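Local atomic coordinates of potential RNA-dependent RNA polymerase (PDB entry 5I62), a protein that probably copies RNA from an RNA template, acting in both transcription and genome replication of a small double-stranded RNA virus. Residues A[124-129]-A[211-216]; A[154-159]-A[174-179]; A[34-39]-A[427-432]. All coordinates share one frame; numbering follows the deposited sequence.

Interaction 1: A[124-129]-A[211-216]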
loop_
_atom_site.group_PDB
_atom_site.type_symbol
_atom_site.label_atom_id
_atom_site.label_comp_id
_atom_site.label_asym_id
_atom_site.label_seq_id
_atom_site.Cartn_x
_atom_site.Cartn_y
_atom_site.Cartn_z
ATOM N N LEU A 124 9.078 -8.563 21.088
ATOM C CA LEU A 124 8.420 -7.272 21.063
ATOM C C LEU A 124 7.632 -7.067 22.345
ATOM O O LEU A 124 7.039 -8.000 22.888
ATOM C CB LEU A 124 7.487 -7.165 19.865
ATOM C CG LEU A 124 8.065 -7.532 18.502
ATOM C CD1 LEU A 124 6.988 -7.350 17.450
ATOM C CD2 LEU A 124 9.287 -6.672 18.185
ATOM N N ARG A 125 7.623 -5.838 22.827
ATOM C CA ARG A 125 6.724 -5.468 23.899
ATOM C C ARG A 125 5.851 -4.332 23.400
ATOM O O ARG A 125 6.260 -3.549 22.532
ATOM C CB ARG A 125 7.487 -5.049 25.141
ATOM C CG ARG A 125 8.866 -5.660 25.213
ATOM C CD ARG A 125 9.342 -5.717 26.618
ATOM N NE ARG A 125 10.651 -6.369 26.693
ATOM C CZ ARG A 125 10.908 -7.443 27.449
ATOM N NH1 ARG A 125 9.967 -8.012 28.223
ATOM N NH2 ARG A 125 12.127 -7.978 27.443
ATOM N N LEU A 126 4.639 -4.265 23.936
ATOM C CA LEU A 126 3.723 -3.204 23.556
ATOM C C LEU A 126 4.293 -1.859 23.970
ATOM O O LEU A 126 4.767 -1.695 25.096
ATOM C CB LEU A 126 2.363 -3.409 24.213
ATOM C CG LEU A 126 1.323 -4.193 23.416
ATOM C CD1 LEU A 126 1.715 -5.667 23.375
ATOM C CD2 LEU A 126 -0.054 -4.001 24.055
ATOM N N ARG A 127 4.263 -0.905 23.056
ATOM C CA ARG A 127 4.504 0.465 23.456
ATOM C C ARG A 127 3.264 1.011 24.164
ATOM O O ARG A 127 2.157 0.500 23.998
ATOM C CB ARG A 127 4.852 1.315 22.246
ATOM C CG ARG A 127 6.182 0.940 21.655
ATOM C CD ARG A 127 6.794 2.090 20.919
ATOM N NE ARG A 127 7.553 2.960 21.810
ATOM C CZ ARG A 127 8.226 4.027 21.398
ATOM N NH1 ARG A 127 8.228 4.338 20.102
ATOM N NH2 ARG A 127 8.890 4.773 22.275
ATOM N N SER A 128 3.456 2.052 24.976
ATOM C CA SER A 128 2.310 2.635 25.663
ATOM C C SER A 128 1.471 3.443 24.681
ATOM O O SER A 128 1.948 3.871 23.624
ATOM C CB SER A 128 2.750 3.542 26.812
ATOM O OG SER A 128 3.355 4.698 26.282
ATOM N N GLU A 129 0.205 3.661 25.043
ATOM C CA GLU A 129 -0.660 4.459 24.182
ATOM C C GLU A 129 -0.079 5.850 23.953
ATOM O O GLU A 129 -0.112 6.364 22.830
ATOM C CB GLU A 129 -2.080 4.520 24.757
ATOM C CG GLU A 129 -2.766 3.164 24.672
ATOM C CD GLU A 129 -4.215 3.141 25.117
ATOM O OE1 GLU A 129 -4.751 4.172 25.586
ATOM O OE2 GLU A 129 -4.821 2.054 24.984
ATOM N N ASN A 211 -6.732 2.218 15.967
ATOM C CA ASN A 211 -5.400 2.345 15.380
ATOM C C ASN A 211 -4.323 2.525 16.454
ATOM O O ASN A 211 -3.234 1.953 16.346
ATOM C CB ASN A 211 -5.364 3.505 14.384
ATOM C CG ASN A 211 -5.842 3.111 12.997
ATOM O OD1 ASN A 211 -5.842 1.927 12.624
ATOM N ND2 ASN A 211 -6.242 4.094 12.229
ATOM N N ILE A 212 -4.602 3.316 17.496
ATOM C CA ILE A 212 -3.658 3.430 18.614
ATOM C C ILE A 212 -3.375 2.059 19.231
ATOM O O ILE A 212 -2.219 1.676 19.443
ATOM C CB ILE A 212 -4.192 4.409 19.678
ATOM C CG1 ILE A 212 -4.293 5.825 19.117
ATOM C CG2 ILE A 212 -3.297 4.372 20.928
ATOM C CD1 ILE A 212 -5.066 6.799 20.049
ATOM N N ARG A 213 -4.428 1.311 19.567
ATOM C CA ARG A 213 -4.212 0.026 20.218
ATOM C C ARG A 213 -3.457 -0.934 19.299
ATOM O O ARG A 213 -2.544 -1.642 19.744
ATOM C CB ARG A 213 -5.545 -0.568 20.655
ATOM C CG ARG A 213 -6.100 0.092 21.928
ATOM C CD ARG A 213 -5.211 -0.293 23.066
ATOM N NE ARG A 213 -5.652 -1.522 23.681
ATOM C CZ ARG A 213 -4.869 -2.437 24.238
ATOM N NH1 ARG A 213 -3.553 -2.306 24.249
ATOM N NH2 ARG A 213 -5.430 -3.506 24.773
ATOM N N GLU A 214 -3.834 -0.985 18.021
ATOM C CA GLU A 214 -3.115 -1.829 17.065
ATOM C C GLU A 214 -1.638 -1.451 17.001
ATOM O O GLU A 214 -0.755 -2.314 17.082
ATOM C CB GLU A 214 -3.740 -1.707 15.681
ATOM C CG GLU A 214 -5.126 -2.280 15.538
ATOM C CD GLU A 214 -5.692 -1.954 14.166
ATOM O OE1 GLU A 214 -5.455 -0.820 13.675
ATOM O OE2 GLU A 214 -6.369 -2.815 13.589
ATOM N N LEU A 215 -1.352 -0.152 16.891
ATOM C CA LEU A 215 0.018 0.287 16.666
ATOM C C LEU A 215 0.901 0.123 17.892
ATOM O O LEU A 215 2.126 0.188 17.763
ATOM C CB LEU A 215 0.037 1.737 16.191
ATOM C CG LEU A 215 -0.486 1.981 14.772
ATOM C CD1 LEU A 215 -0.530 3.474 14.477
ATOM C CD2 LEU A 215 0.377 1.282 13.748
ATOM N N GLN A 216 0.320 -0.086 19.080
ATOM C CA GLN A 216 1.146 -0.441 20.229
ATOM C C GLN A 216 1.987 -1.688 19.946
ATOM O O GLN A 216 3.035 -1.882 20.571
ATOM C CB GLN A 216 0.281 -0.676 21.462
ATOM C CG GLN A 216 -0.328 0.582 22.071
ATOM C CD GLN A 216 -1.102 0.241 23.318
ATOM O OE1 GLN A 216 -2.295 -0.060 23.252
ATOM N NE2 GLN A 216 -0.414 0.220 24.457
#

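Interaction 2: A[154-159]-A[174-179]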
loop_
_atom_site.group_PDB
_atom_site.type_symbol
_atom_site.label_atom_id
_atom_site.label_comp_id
_atom_site.label_asym_id
_atom_site.label_seq_id
_atom_site.Cartn_x
_atom_site.Cartn_y
_atom_site.Cartn_z
ATOM N N VAL A 154 -6.734 13.974 20.633
ATOM C CA VAL A 154 -5.899 13.048 21.401
ATOM C C VAL A 154 -6.383 12.961 22.843
ATOM O O VAL A 154 -6.555 11.862 23.399
ATOM C CB VAL A 154 -4.419 13.469 21.340
ATOM C CG1 VAL A 154 -3.607 12.676 22.336
ATOM C CG2 VAL A 154 -3.859 13.280 19.936
ATOM N N SER A 155 -6.635 14.125 23.464
ATOM C CA SER A 155 -6.972 14.137 24.881
ATOM C C SER A 155 -8.334 13.506 25.126
ATOM O O SER A 155 -8.582 12.982 26.212
ATOM C CB SER A 155 -6.943 15.564 25.431
ATOM O OG SER A 155 -7.925 16.359 24.784
ATOM N N LYS A 156 -9.219 13.539 24.137
ATOM C CA LYS A 156 -10.513 12.877 24.250
ATOM C C LYS A 156 -10.450 11.383 23.944
ATOM O O LYS A 156 -11.430 10.673 24.192
ATOM C CB LYS A 156 -11.516 13.528 23.303
ATOM C CG LYS A 156 -11.802 14.989 23.604
ATOM C CD LYS A 156 -12.990 15.455 22.776
ATOM C CE LYS A 156 -12.680 16.731 22.021
ATOM N NZ LYS A 156 -13.681 17.006 20.943
ATOM N N THR A 157 -9.337 10.896 23.398
ATOM C CA THR A 157 -9.246 9.526 22.911
ATOM C C THR A 157 -8.526 8.605 23.884
ATOM O O THR A 157 -8.994 7.492 24.146
ATOM C CB THR A 157 -8.550 9.496 21.540
ATOM O OG1 THR A 157 -9.299 10.281 20.621
ATOM C CG2 THR A 157 -8.481 8.053 20.989
ATOM N N ILE A 158 -7.395 9.040 24.420
ATOM C CA ILE A 158 -6.633 8.197 25.338
ATOM C C ILE A 158 -6.851 8.630 26.796
ATOM O O ILE A 158 -7.110 9.791 27.050
ATOM C CB ILE A 158 -5.138 8.199 24.973
ATOM C CG1 ILE A 158 -4.553 9.601 25.045
ATOM C CG2 ILE A 158 -4.929 7.615 23.575
ATOM C CD1 ILE A 158 -3.023 9.622 24.832
ATOM N N PRO A 159 -6.755 7.689 27.753
ATOM C CA PRO A 159 -6.508 6.267 27.510
ATOM C C PRO A 159 -7.730 5.584 26.909
ATOM O O PRO A 159 -8.865 6.021 27.148
ATOM C CB PRO A 159 -6.193 5.726 28.909
ATOM C CG PRO A 159 -7.044 6.576 29.798
ATOM C CD PRO A 159 -6.951 7.963 29.192
ATOM N N ASN A 174 -11.248 7.634 27.394
ATOM C CA ASN A 174 -11.182 8.628 28.467
ATOM C C ASN A 174 -12.553 8.943 29.062
ATOM O O ASN A 174 -13.017 10.080 28.978
ATOM C CB ASN A 174 -10.526 9.917 27.955
ATOM C CG ASN A 174 -10.134 10.855 29.080
ATOM O OD1 ASN A 174 -10.078 10.446 30.235
ATOM N ND2 ASN A 174 -9.859 12.116 28.747
ATOM N N GLY A 175 -13.235 7.937 29.623
ATOM C CA GLY A 175 -14.502 8.170 30.305
ATOM C C GLY A 175 -15.752 8.033 29.458
ATOM O O GLY A 175 -16.850 8.015 30.016
ATOM N N ARG A 176 -15.627 7.940 28.138
ATOM C CA ARG A 176 -16.749 7.740 27.236
ATOM C C ARG A 176 -16.769 6.292 26.748
ATOM O O ARG A 176 -15.724 5.667 26.604
ATOM C CB ARG A 176 -16.653 8.661 26.018
ATOM C CG ARG A 176 -16.782 10.143 26.305
ATOM C CD ARG A 176 -15.440 10.763 26.685
ATOM N NE ARG A 176 -15.361 12.174 26.291
ATOM C CZ ARG A 176 -14.309 12.948 26.524
ATOM N NH1 ARG A 176 -13.252 12.449 27.157
ATOM N NH2 ARG A 176 -14.309 14.219 26.124
ATOM N N GLU A 177 -17.960 5.766 26.479
ATOM C CA GLU A 177 -18.095 4.515 25.738
ATOM C C GLU A 177 -18.759 4.811 24.404
ATOM O O GLU A 177 -19.903 5.277 24.363
ATOM C CB GLU A 177 -18.891 3.447 26.485
ATOM C CG GLU A 177 -19.153 2.262 25.539
ATOM C CD GLU A 177 -19.635 0.994 26.219
ATOM O OE1 GLU A 177 -19.511 0.861 27.462
ATOM O OE2 GLU A 177 -20.142 0.119 25.486
ATOM N N TRP A 178 -18.033 4.567 23.321
ATOM C CA TRP A 178 -18.557 4.675 21.966
ATOM C C TRP A 178 -18.687 3.286 21.352
ATOM O O TRP A 178 -18.126 2.304 21.839
ATOM C CB TRP A 178 -17.646 5.531 21.077
ATOM C CG TRP A 178 -17.355 6.928 21.551
ATOM C CD1 TRP A 178 -16.280 7.345 22.292
ATOM C CD2 TRP A 178 -18.132 8.101 21.284
ATOM N NE1 TRP A 178 -16.348 8.709 22.508
ATOM C CE2 TRP A 178 -17.475 9.194 21.899
ATOM C CE3 TRP A 178 -19.321 8.337 20.587
ATOM C CZ2 TRP A 178 -17.958 10.498 21.819
ATOM C CZ3 TRP A 178 -19.809 9.639 20.522
ATOM C CH2 TRP A 178 -19.126 10.699 21.137
ATOM N N SER A 179 -19.432 3.208 20.260
ATOM C CA SER A 179 -19.446 2.012 19.435
ATOM C C SER A 179 -18.604 2.313 18.197
ATOM O O SER A 179 -18.805 3.347 17.551
ATOM C CB SER A 179 -20.875 1.608 19.066
ATOM O OG SER A 179 -20.951 0.221 18.741
HETATM O O HOH W 1 -14.097 10.172 23.498
#

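Interaction 3: A[34-39]-A[427-432]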
loop_
_atom_site.group_PDB
_atom_site.type_symbol
_atom_site.label_atom_id
_atom_site.label_comp_id
_atom_site.label_asym_id
_atom_site.label_seq_id
_atom_site.Cartn_x
_atom_site.Cartn_y
_atom_site.Cartn_z
ATOM N N TYR A 34 -9.588 14.917 -13.289
ATOM C CA TYR A 34 -8.723 16.021 -12.882
ATOM C C TYR A 34 -7.399 15.937 -13.630
ATOM O O TYR A 34 -6.608 15.011 -13.423
ATOM C CB TYR A 34 -8.494 16.015 -11.370
ATOM C CG TYR A 34 -9.756 16.284 -10.595
ATOM C CD1 TYR A 34 -10.745 17.102 -11.125
ATOM C CD2 TYR A 34 -9.960 15.735 -9.338
ATOM C CE1 TYR A 34 -11.910 17.354 -10.437
ATOM C CE2 TYR A 34 -11.119 15.980 -8.642
ATOM C CZ TYR A 34 -12.090 16.798 -9.195
ATOM O OH TYR A 34 -13.253 17.050 -8.501
ATOM N N ARG A 35 -7.154 16.918 -14.483
ATOM C CA ARG A 35 -5.929 17.023 -15.255
ATOM C C ARG A 35 -5.066 18.114 -14.628
ATOM O O ARG A 35 -5.577 19.177 -14.261
ATOM C CB ARG A 35 -6.295 17.336 -16.702
ATOM C CG ARG A 35 -5.185 17.505 -17.668
ATOM C CD ARG A 35 -4.677 16.211 -18.306
ATOM N NE ARG A 35 -3.834 16.660 -19.401
ATOM C CZ ARG A 35 -2.619 17.183 -19.243
ATOM N NH1 ARG A 35 -2.057 17.242 -18.031
ATOM N NH2 ARG A 35 -1.955 17.622 -20.305
ATOM N N THR A 36 -3.774 17.834 -14.449
ATOM C CA THR A 36 -2.840 18.810 -13.887
ATOM C C THR A 36 -2.463 19.822 -14.972
ATOM O O THR A 36 -2.806 19.663 -16.144
ATOM C CB THR A 36 -1.589 18.107 -13.346
ATOM O OG1 THR A 36 -0.826 17.615 -14.451
ATOM C CG2 THR A 36 -1.930 16.951 -12.388
ATOM N N PRO A 37 -1.730 20.887 -14.622
ATOM C CA PRO A 37 -1.229 21.810 -15.659
ATOM C C PRO A 37 -0.089 21.252 -16.502
ATOM O O PRO A 37 0.380 21.938 -17.414
ATOM C CB PRO A 37 -0.750 23.032 -14.854
ATOM C CG PRO A 37 -1.239 22.837 -13.458
ATOM C CD PRO A 37 -1.435 21.375 -13.261
ATOM N N PHE A 38 0.370 20.036 -16.229
ATOM C CA PHE A 38 1.471 19.437 -16.975
ATOM C C PHE A 38 1.127 19.334 -18.459
ATOM O O PHE A 38 0.132 18.707 -18.827
ATOM C CB PHE A 38 1.762 18.057 -16.382
ATOM C CG PHE A 38 2.956 17.361 -16.966
ATOM C CD1 PHE A 38 4.235 17.879 -16.803
ATOM C CD2 PHE A 38 2.807 16.145 -17.620
ATOM C CE1 PHE A 38 5.343 17.216 -17.330
ATOM C CE2 PHE A 38 3.905 15.478 -18.143
ATOM C CZ PHE A 38 5.179 16.016 -17.989
ATOM N N TYR A 39 1.959 19.938 -19.309
ATOM C CA TYR A 39 1.714 19.989 -20.753
ATOM C C TYR A 39 0.280 20.431 -21.061
ATOM O O TYR A 39 -0.419 19.851 -21.894
ATOM C CB TYR A 39 2.037 18.652 -21.423
ATOM C CG TYR A 39 3.501 18.516 -21.771
ATOM C CD1 TYR A 39 4.068 19.328 -22.740
ATOM C CD2 TYR A 39 4.307 17.565 -21.154
ATOM C CE1 TYR A 39 5.398 19.220 -23.074
ATOM C CE2 TYR A 39 5.648 17.444 -21.482
ATOM C CZ TYR A 39 6.186 18.280 -22.441
ATOM O OH TYR A 39 7.515 18.185 -22.786
ATOM N N ALA A 427 0.409 13.824 -15.355
ATOM C CA ALA A 427 -0.639 14.484 -16.122
ATOM C C ALA A 427 -1.999 14.443 -15.432
ATOM O O ALA A 427 -2.838 15.321 -15.665
ATOM C CB ALA A 427 -0.736 13.850 -17.510
ATOM N N MET A 428 -2.225 13.463 -14.566
ATOM C CA MET A 428 -3.534 13.181 -13.991
ATOM C C MET A 428 -3.419 13.084 -12.483
ATOM O O MET A 428 -2.500 12.443 -11.974
ATOM C CB MET A 428 -4.093 11.867 -14.519
ATOM C CG MET A 428 -4.342 11.857 -15.994
ATOM S SD MET A 428 -5.887 12.709 -16.251
ATOM C CE MET A 428 -6.196 12.309 -17.975
ATOM N N GLN A 429 -4.362 13.675 -11.763
ATOM C CA GLN A 429 -4.307 13.597 -10.317
ATOM C C GLN A 429 -5.587 13.002 -9.756
ATOM O O GLN A 429 -6.637 12.979 -10.404
ATOM C CB GLN A 429 -4.037 14.965 -9.690
ATOM C CG GLN A 429 -5.065 16.008 -10.021
ATOM C CD GLN A 429 -4.558 17.396 -9.694
ATOM O OE1 GLN A 429 -3.460 17.548 -9.143
ATOM N NE2 GLN A 429 -5.354 18.421 -10.018
ATOM N N GLU A 430 -5.467 12.520 -8.521
ATOM C CA GLU A 430 -6.561 11.830 -7.854
ATOM C C GLU A 430 -7.565 12.797 -7.244
ATOM O O GLU A 430 -8.760 12.501 -7.179
ATOM C CB GLU A 430 -5.991 10.939 -6.761
ATOM C CG GLU A 430 -7.012 10.080 -6.085
ATOM C CD GLU A 430 -6.362 9.110 -5.131
ATOM O OE1 GLU A 430 -5.107 9.060 -5.088
ATOM O OE2 GLU A 430 -7.108 8.410 -4.424
ATOM N N ARG A 431 -7.095 13.936 -6.768
ATOM C CA ARG A 431 -7.961 14.875 -6.081
ATOM C C ARG A 431 -7.635 16.288 -6.517
ATOM O O ARG A 431 -6.479 16.632 -6.773
ATOM C CB ARG A 431 -7.834 14.752 -4.567
ATOM C CG ARG A 431 -8.808 13.757 -4.000
ATOM C CD ARG A 431 -8.483 13.414 -2.567
ATOM N NE ARG A 431 -8.268 11.979 -2.444
ATOM C CZ ARG A 431 -9.241 11.073 -2.438
ATOM N NH1 ARG A 431 -10.516 11.457 -2.533
ATOM N NH2 ARG A 431 -8.937 9.782 -2.333
ATOM N N TYR A 432 -8.670 17.103 -6.579
ATOM C CA TYR A 432 -8.522 18.485 -6.985
ATOM C C TYR A 432 -8.181 19.343 -5.771
ATOM O O TYR A 432 -8.771 19.186 -4.701
ATOM C CB TYR A 432 -9.809 18.962 -7.653
ATOM C CG TYR A 432 -9.931 20.451 -7.787
ATOM C CD1 TYR A 432 -9.414 21.111 -8.892
ATOM C CD2 TYR A 432 -10.583 21.199 -6.814
ATOM C CE1 TYR A 432 -9.531 22.480 -9.018
ATOM C CE2 TYR A 432 -10.705 22.565 -6.927
ATOM C CZ TYR A 432 -10.180 23.203 -8.032
ATOM O OH TYR A 432 -10.301 24.570 -8.149
HETATM O O HOH W 2 -7.327 12.144 -12.903
#

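Interaction 1: A[124-129]-A[211-216]
Q216 meets the backbone of R127 at two points, one through its main chain and one through its side chain. R127 N donates to Q216 O over 2.9 Å. In return Q216 NE2 donates to R127 O over 2.6 Å, with R127 O close to the plane of the amide. The extended Q216 chain, chi2 -177°, carries the amide out to this carbonyl. L126 CA lies 3.3 Å from Q216 O in a CA-H...O contact. The other end of the amide is fixed by R213, whose NH1 donates to Q216 OE1 over 2.8 Å. OE1 lies in the guanidinium plane, but NH1 stands above the carbonyl plane of the amide. With a bond at each end, the amide is held against rotation. E129 lies across both side chains. Its OE2 is 3.1 Å from R213 CD, and its salt bridge to the guanidinium is long, with no N-H pointing at the oxygen. E129 OE1 accepts from C160 N. S128 is the N-cap of helix 129-135, where its OG accepts from N131 N. The contact thus joins the start of that helix to helix 208-228, with I212 packed against V133 and against T157 of helix 150-157.

Interaction 2: A[154-159]-A[174-179]
The guanidinium of R176 has K156 O over one face. At its edge, in plane, lies CG of N174. K156 also meets it with its aliphatic chain, whose CG comes to 3.6 Å from R176 NH2. The chi2 bend of R176, 86°, turns the side chain back toward its own turn. There NH1 donates to N174 O over 3.0 Å, and the oxygen is tilted slightly from the guanidinium plane. The indole of W178 does not touch 154-159 directly. A water at its edge, in the ring plane, closes the gap. This water accepts from W178 NE1 at 2.9 Å and donates to K156 O at 2.8 Å.

The third flat group is the amide of N174. CG stands opposite the backbone N, chi1 -167°, which sends the amide across to the last turn of helix 150-157. ND2 donates to S155 O over 3.0 Å. The N-H...O angle is only 138°, and the oxygen is tilted from the amide plane. The N174 backbone is bonded too: its N donates over 2.9 Å to O of P159, the residue that follows a cis peptide bond. N174 CB rests on I158 O at 3.5 Å. K156 makes a cation-pi contact with Y146, a residue that R176 also touches.

N174 and G175, with phi positive in both, form the two-residue connection of a beta hairpin between strands 168-173 and 176-189. The arrangement is a hairpin turn folded back on the end of the helix that leads into its sheet, at the protein surface.

Interaction 3: A[34-39]-A[427-432]
R35 has CG opposite the backbone N, chi1 179°, and bends at chi2, 86°. Its guanidinium therefore swings back over A427, with A427 CB over one face. The backbones form a short antiparallel beta bridge, in which R35 and M428 are a non-hydrogen-bonded pair. Q429 N donates to Y34 O over 3.1 Å on one side of this pair. On the other side T36 N donates to A427 O over 2.9 Å.

A427 O, at the end of helix 419-427, takes a second bond from R35 NH1. That bond reaches it on a lone pair, while T36 N comes from above the carbonyl plane. NH1 and NH2 of R35 both grip F38 O end-on, each at 2.8 Å, and NH2 also bonds to M42 O. The guanidinium thus ties the loop after strand 34-35 to the helix end. T36 OG1 accepts from F38 N, which makes an ST turn, and also bonds to L426 O. T36 CG2 touches Q429 OE1.

Next to the bridge, E430 forms a salt bridge with R187 and R431 NH2 bonds to W186 O, both on strand 176-189. A water donates to Y34 O and to Q429 O. Y34 and Y432 cross at about a right angle as side chains, but their ring planes are 48° apart. Y432 CB sits over one face of the Y34 ring in a CH-pi contact, 3.5 Å from the ring centroid.

Overall arrangement
From the N terminus, the chain first enters interaction 3 at 34-39. Its partner, 427-432, comes 388 residues later, so this contact closes the longest loop and joins an N-terminal strand to the end of helix 419-427. Interaction 1 is nested inside it and joins 124-129 to helix 208-228. Interaction 2 is nested inside interaction 1. It closes the short loop holding strands 160-165 and 168-173, and ties the end of helix 150-157 to the turn before strand 176-189. No loops cross. Interactions 1 and 2 touch: I212 packs on I158, and E129 on P159. Interactions 1 and 3 lie on opposite sides of the chain's centre, their centres about 38 Å apart.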